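Local coordinates for protein ribonuclease mar1, putative (PDB 1YZV) that is of unknown function but, as a member of the isochorismatase superfamily, is probably a hydrolase-like enzyme, at residues Y169-S173 / E174-M178; C42-V45 / A46-A50. One frame throughout, in Å; residues are numbered along the deposited sequence.

Interaction 1: Y169-S173 / E174-M178; sequences YISTS and ESILM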
loop_
_atom_site.group_PDB
_atom_site.type_symbol
_atom_site.label_atom_id
_atom_site.label_comp_id
_atom_site.label_asym_id
_atom_site.label_seq_id
_atom_site.Cartn_x
_atom_site.Cartn_y
_atom_site.Cartn_z
ATOM N N TYR A 169 -9.727 -9.243 -0.122
ATOM C CA TYR A 169 -8.842 -8.536 0.800
ATOM C C TYR A 169 -8.084 -9.422 1.772
ATOM O O TYR A 169 -8.293 -10.650 1.850
ATOM C CB TYR A 169 -9.625 -7.528 1.574
ATOM C CG TYR A 169 -10.609 -8.143 2.497
ATOM C CD1 TYR A 169 -11.920 -8.349 2.077
ATOM C CD2 TYR A 169 -10.339 -8.218 3.897
ATOM C CE1 TYR A 169 -12.863 -8.852 2.956
ATOM C CE2 TYR A 169 -11.271 -8.716 4.786
ATOM C CZ TYR A 169 -12.526 -9.107 4.299
ATOM O OH TYR A 169 -13.531 -9.529 5.184
ATOM N N ILE A 170 -7.119 -8.810 2.432
ATOM C CA ILE A 170 -6.210 -9.562 3.287
ATOM C C ILE A 170 -6.508 -9.195 4.720
ATOM O O ILE A 170 -6.518 -7.986 5.094
ATOM C CB ILE A 170 -4.733 -9.208 2.994
ATOM C CG1 ILE A 170 -4.452 -9.356 1.512
ATOM C CG2 ILE A 170 -3.806 -10.021 3.894
ATOM C CD1 ILE A 170 -4.484 -10.647 1.089
ATOM N N SER A 171 -6.664 -10.227 5.527
ATOM C CA SER A 171 -6.976 -10.066 6.950
ATOM C C SER A 171 -6.175 -11.094 7.750
ATOM O O SER A 171 -5.157 -11.615 7.265
ATOM C CB SER A 171 -8.502 -10.191 7.165
ATOM O OG SER A 171 -8.906 -9.738 8.446
ATOM N N THR A 172 -6.472 -11.195 9.040
ATOM C CA THR A 172 -5.835 -12.216 9.905
ATOM C C THR A 172 -6.914 -13.120 10.472
ATOM O O THR A 172 -8.043 -12.695 10.634
ATOM C CB THR A 172 -5.006 -11.588 11.051
ATOM O OG1 THR A 172 -5.840 -10.730 11.822
ATOM C CG2 THR A 172 -3.825 -10.804 10.504
ATOM N N SER A 173 -6.526 -14.320 10.923
ATOM C CA SER A 173 -7.502 -15.300 11.431
ATOM C C SER A 173 -8.366 -14.769 12.584
ATOM O O SER A 173 -9.599 -14.976 12.617
ATOM C CB SER A 173 -6.784 -16.620 11.800
ATOM O OG SER A 173 -5.819 -16.452 12.874
ATOM N N GLU A 174 -7.773 -13.983 13.476
ATOM C CA GLU A 174 -8.552 -13.487 14.603
ATOM C C GLU A 174 -9.607 -12.453 14.143
ATOM O O GLU A 174 -10.765 -12.508 14.570
ATOM C CB GLU A 174 -7.638 -12.890 15.683
ATOM C CG GLU A 174 -8.423 -12.515 16.907
ATOM C CD GLU A 174 -7.543 -12.146 18.069
ATOM O OE1 GLU A 174 -6.994 -13.073 18.716
ATOM O OE2 GLU A 174 -7.458 -10.938 18.327
ATOM N N SER A 175 -9.217 -11.609 13.193
ATOM C CA SER A 175 -10.083 -10.625 12.615
ATOM C C SER A 175 -11.204 -11.297 11.853
ATOM O O SER A 175 -12.365 -10.953 12.066
ATOM C CB SER A 175 -9.317 -9.702 11.705
ATOM O OG SER A 175 -10.088 -8.579 11.362
ATOM N N ILE A 176 -10.847 -12.382 11.169
ATOM C CA ILE A 176 -11.797 -13.166 10.375
ATOM C C ILE A 176 -12.859 -13.828 11.288
ATOM O O ILE A 176 -14.077 -13.661 11.063
ATOM C CB ILE A 176 -11.056 -14.160 9.497
ATOM C CG1 ILE A 176 -10.348 -13.411 8.365
ATOM C CG2 ILE A 176 -11.954 -15.291 8.976
ATOM C CD1 ILE A 176 -9.214 -14.181 7.724
ATOM N N LEU A 177 -12.409 -14.447 12.381
ATOM C CA LEU A 177 -13.340 -15.026 13.334
ATOM C C LEU A 177 -14.391 -14.004 13.788
ATOM O O LEU A 177 -15.609 -14.297 13.814
ATOM C CB LEU A 177 -12.578 -15.604 14.539
ATOM C CG LEU A 177 -12.353 -17.089 14.542
ATOM C CD1 LEU A 177 -11.576 -17.525 13.305
ATOM C CD2 LEU A 177 -11.666 -17.528 15.833
ATOM N N MET A 178 -13.923 -12.820 14.183
ATOM C CA MET A 178 -14.782 -11.793 14.781
ATOM C C MET A 178 -15.629 -11.064 13.724
ATOM O O MET A 178 -16.749 -10.649 14.021
ATOM C CB MET A 178 -13.922 -10.818 15.602
ATOM C CG MET A 178 -13.186 -11.503 16.755
ATOM S SD MET A 178 -14.336 -12.152 17.957
ATOM C CE MET A 178 -14.613 -13.854 17.449
HETATM O O HOH W 1 -8.176 -7.411 9.403
#

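Interaction 2: C42-V45 / A46-A50; sequences CVFV and ANRFA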
loop_
_atom_site.group_PDB
_atom_site.type_symbol
_atom_site.label_atom_id
_atom_site.label_comp_id
_atom_site.label_asym_id
_atom_site.label_seq_id
_atom_site.Cartn_x
_atom_site.Cartn_y
_atom_site.Cartn_z
ATOM N N CYS A 42 0.763 -21.673 9.925
ATOM C CA CYS A 42 -0.175 -22.036 8.889
ATOM C C CYS A 42 -0.975 -23.269 9.334
ATOM O O CYS A 42 -2.195 -23.301 9.206
ATOM C CB CYS A 42 0.573 -22.270 7.559
ATOM S SG CYS A 42 1.401 -20.782 6.986
ATOM N N VAL A 43 -0.294 -24.184 10.022
ATOM C CA VAL A 43 -0.955 -25.274 10.715
ATOM C C VAL A 43 -1.899 -24.767 11.817
ATOM O O VAL A 43 -3.047 -25.233 11.891
ATOM C CB VAL A 43 0.071 -26.269 11.275
ATOM C CG1 VAL A 43 -0.571 -27.195 12.310
ATOM C CG2 VAL A 43 0.668 -27.046 10.127
ATOM N N PHE A 44 -1.402 -23.864 12.679
ATOM C CA PHE A 44 -2.205 -23.221 13.734
ATOM C C PHE A 44 -3.492 -22.579 13.211
ATOM O O PHE A 44 -4.570 -22.766 13.819
ATOM C CB PHE A 44 -1.344 -22.180 14.524
ATOM C CG PHE A 44 -2.117 -21.360 15.544
ATOM C CD1 PHE A 44 -2.282 -21.787 16.837
ATOM C CD2 PHE A 44 -2.632 -20.126 15.211
ATOM C CE1 PHE A 44 -2.951 -20.989 17.753
ATOM C CE2 PHE A 44 -3.243 -19.326 16.126
ATOM C CZ PHE A 44 -3.444 -19.746 17.367
ATOM N N VAL A 45 -3.376 -21.851 12.088
ATOM C CA VAL A 45 -4.513 -21.211 11.451
ATOM C C VAL A 45 -5.483 -22.266 10.873
ATOM O O VAL A 45 -6.716 -22.123 10.982
ATOM C CB VAL A 45 -4.094 -20.157 10.374
ATOM C CG1 VAL A 45 -5.262 -19.720 9.533
ATOM C CG2 VAL A 45 -3.472 -18.960 11.028
ATOM N N ALA A 46 -4.942 -23.336 10.302
ATOM C CA ALA A 46 -5.775 -24.441 9.804
ATOM C C ALA A 46 -6.639 -25.061 10.924
ATOM O O ALA A 46 -7.852 -25.291 10.747
ATOM C CB ALA A 46 -4.921 -25.509 9.120
ATOM N N ASN A 47 -6.018 -25.245 12.083
ATOM C CA ASN A 47 -6.685 -25.728 13.285
ATOM C C ASN A 47 -7.701 -24.774 13.910
ATOM O O ASN A 47 -8.790 -25.176 14.326
ATOM C CB ASN A 47 -5.647 -26.152 14.317
ATOM C CG ASN A 47 -5.008 -27.483 13.981
ATOM O OD1 ASN A 47 -5.631 -28.320 13.322
ATOM N ND2 ASN A 47 -3.718 -27.647 14.339
ATOM N N ARG A 48 -7.389 -23.487 13.866
ATOM C CA ARG A 48 -8.309 -22.478 14.332
ATOM C C ARG A 48 -9.582 -22.464 13.489
ATOM O O ARG A 48 -10.716 -22.401 14.011
ATOM C CB ARG A 48 -7.604 -21.112 14.278
ATOM C CG ARG A 48 -8.513 -19.953 14.499
ATOM C CD ARG A 48 -7.720 -18.681 14.708
ATOM N NE ARG A 48 -7.136 -18.612 16.039
ATOM C CZ ARG A 48 -6.436 -17.571 16.488
ATOM N NH1 ARG A 48 -6.213 -16.507 15.691
ATOM N NH2 ARG A 48 -6.059 -17.541 17.761
ATOM N N PHE A 49 -9.405 -22.445 12.174
ATOM C CA PHE A 49 -10.570 -22.476 11.262
ATOM C C PHE A 49 -11.317 -23.808 11.268
ATOM O O PHE A 49 -12.542 -23.840 11.089
ATOM C CB PHE A 49 -10.155 -22.113 9.841
ATOM C CG PHE A 49 -9.671 -20.666 9.684
ATOM C CD1 PHE A 49 -10.318 -19.628 10.307
ATOM C CD2 PHE A 49 -8.704 -20.358 8.733
ATOM C CE1 PHE A 49 -9.918 -18.292 10.094
ATOM C CE2 PHE A 49 -8.288 -19.051 8.518
ATOM C CZ PHE A 49 -8.899 -18.015 9.196
ATOM N N ALA A 50 -10.593 -24.893 11.553
ATOM C CA ALA A 50 -11.250 -26.198 11.759
ATOM C C ALA A 50 -12.185 -26.124 12.950
ATOM O O ALA A 50 -13.332 -26.543 12.840
ATOM C CB ALA A 50 -10.230 -27.336 11.919
#

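Interaction 1: Y169-S173 / E174-M178
Ser-171, the last residue of strand 168-171, meets Ser-175 in the first turn of helix 173-181: this is the strand-to-helix turn after the outermost strand, within this chain, of an isochorismatase-type alpha/beta fold, with Thr-172 at the N-cap position. In Ser-171 the hydroxyl is anti to the backbone N (chi1 -166°), which brings its OG up against Ser-175 CB at 3.3 Å. One water links the two hydroxyls, 2.6 Å from Ser-171 OG and 3.0 Å from Ser-175 OG, to which it donates. Ser-175 OG also bonds to the backbone carbonyl of His-121 of the second subunit. Serine and threonine place a short hydroxyl beside that subunit, Thr-172 OG1 bonding to its Asp-152 OD1, while the longer Glu-174 carries OE2 to NE2 of His-121 of the second subunit.

Ile-176, one residue on, lays its CG1 alongside Ser-171 CB at 3.9 Å; CG1 and CD1 also pack on Thr-172 O, CG1 at 3.3 Å. That carbonyl takes the amide of Ile-176 (N to O 2.9 Å) almost head-on, at a C=O...N angle of 166°, and so begins the helical bonding. In the next bond Leu-177 N gives its hydrogen to Ser-173 O, while Leu-177 CD1 folds back to 3.3 Å from the same Ser-173 O.

Interaction 2: C42-V45 / A46-A50
Residues 42-45 and 46-50 are consecutive turns of helix 39-56, joined by four i to i+4 backbone hydrogen bonds. The straightest runs from Phe-49 N to Val-45 O, 3.0 Å long with an N-H...O angle of 173°. Side chains four apart therefore pair along the helix. Phe-44 and Arg-48 both leave with CG anti to the backbone N, and a bend at chi3 (-76°) turns the guanidinium back against the ring. Phe-44 CE2 sits 3.6 Å above the centre of the guanidinium plane, whereas Arg-48 NH2 lies at the ring's edge, 3.4 Å from Phe-44 CZ; the two planes are 60° apart. Arginine fits here because its ends have partners beyond the helix, Ser-173 and, for NH2, Leu-195 O.

Val-45 and Phe-49 run side by side, Val-45 CG1 pressing on Phe-49 CE2 at 3.3 Å, and the ring continues into the core against Phe-23 and Trp-116. Ala-46, small enough to lie close to the sheet, touches Trp-116. An amide suits Asn-47 because it donates and accepts: ND2 bonds to Asp-79 O and OD1 to Arg-81 N. A helix buried between the parallel sheet and the segments around it is typical of the three-layer alpha/beta/alpha isochorismatase fold.

Overall arrangement
From the N terminus, strand 20-26 is followed, after the short helix 30-33, by helix 39-56, where interaction 2 joins successive turns. Much later, after strand 137-146 and helix 150-161, the chain enters strand 168-171, outermost within this chain, and turns into helix 173-181 at interaction 1. The contacts follow in series, neither enclosing nor crossing the other, and each closes only a turn of a few residues. In space, however, they meet, with centres about 12 Å apart: Arg-48 NH1 probably hydrogen-bonds to Ser-173 OG at 2.8 Å, and the Phe-49 ring packs on Ser-173 and Leu-177. Helices 39-56 and 173-181 are thus tied together, while the start of the later helix also faces the second subunit.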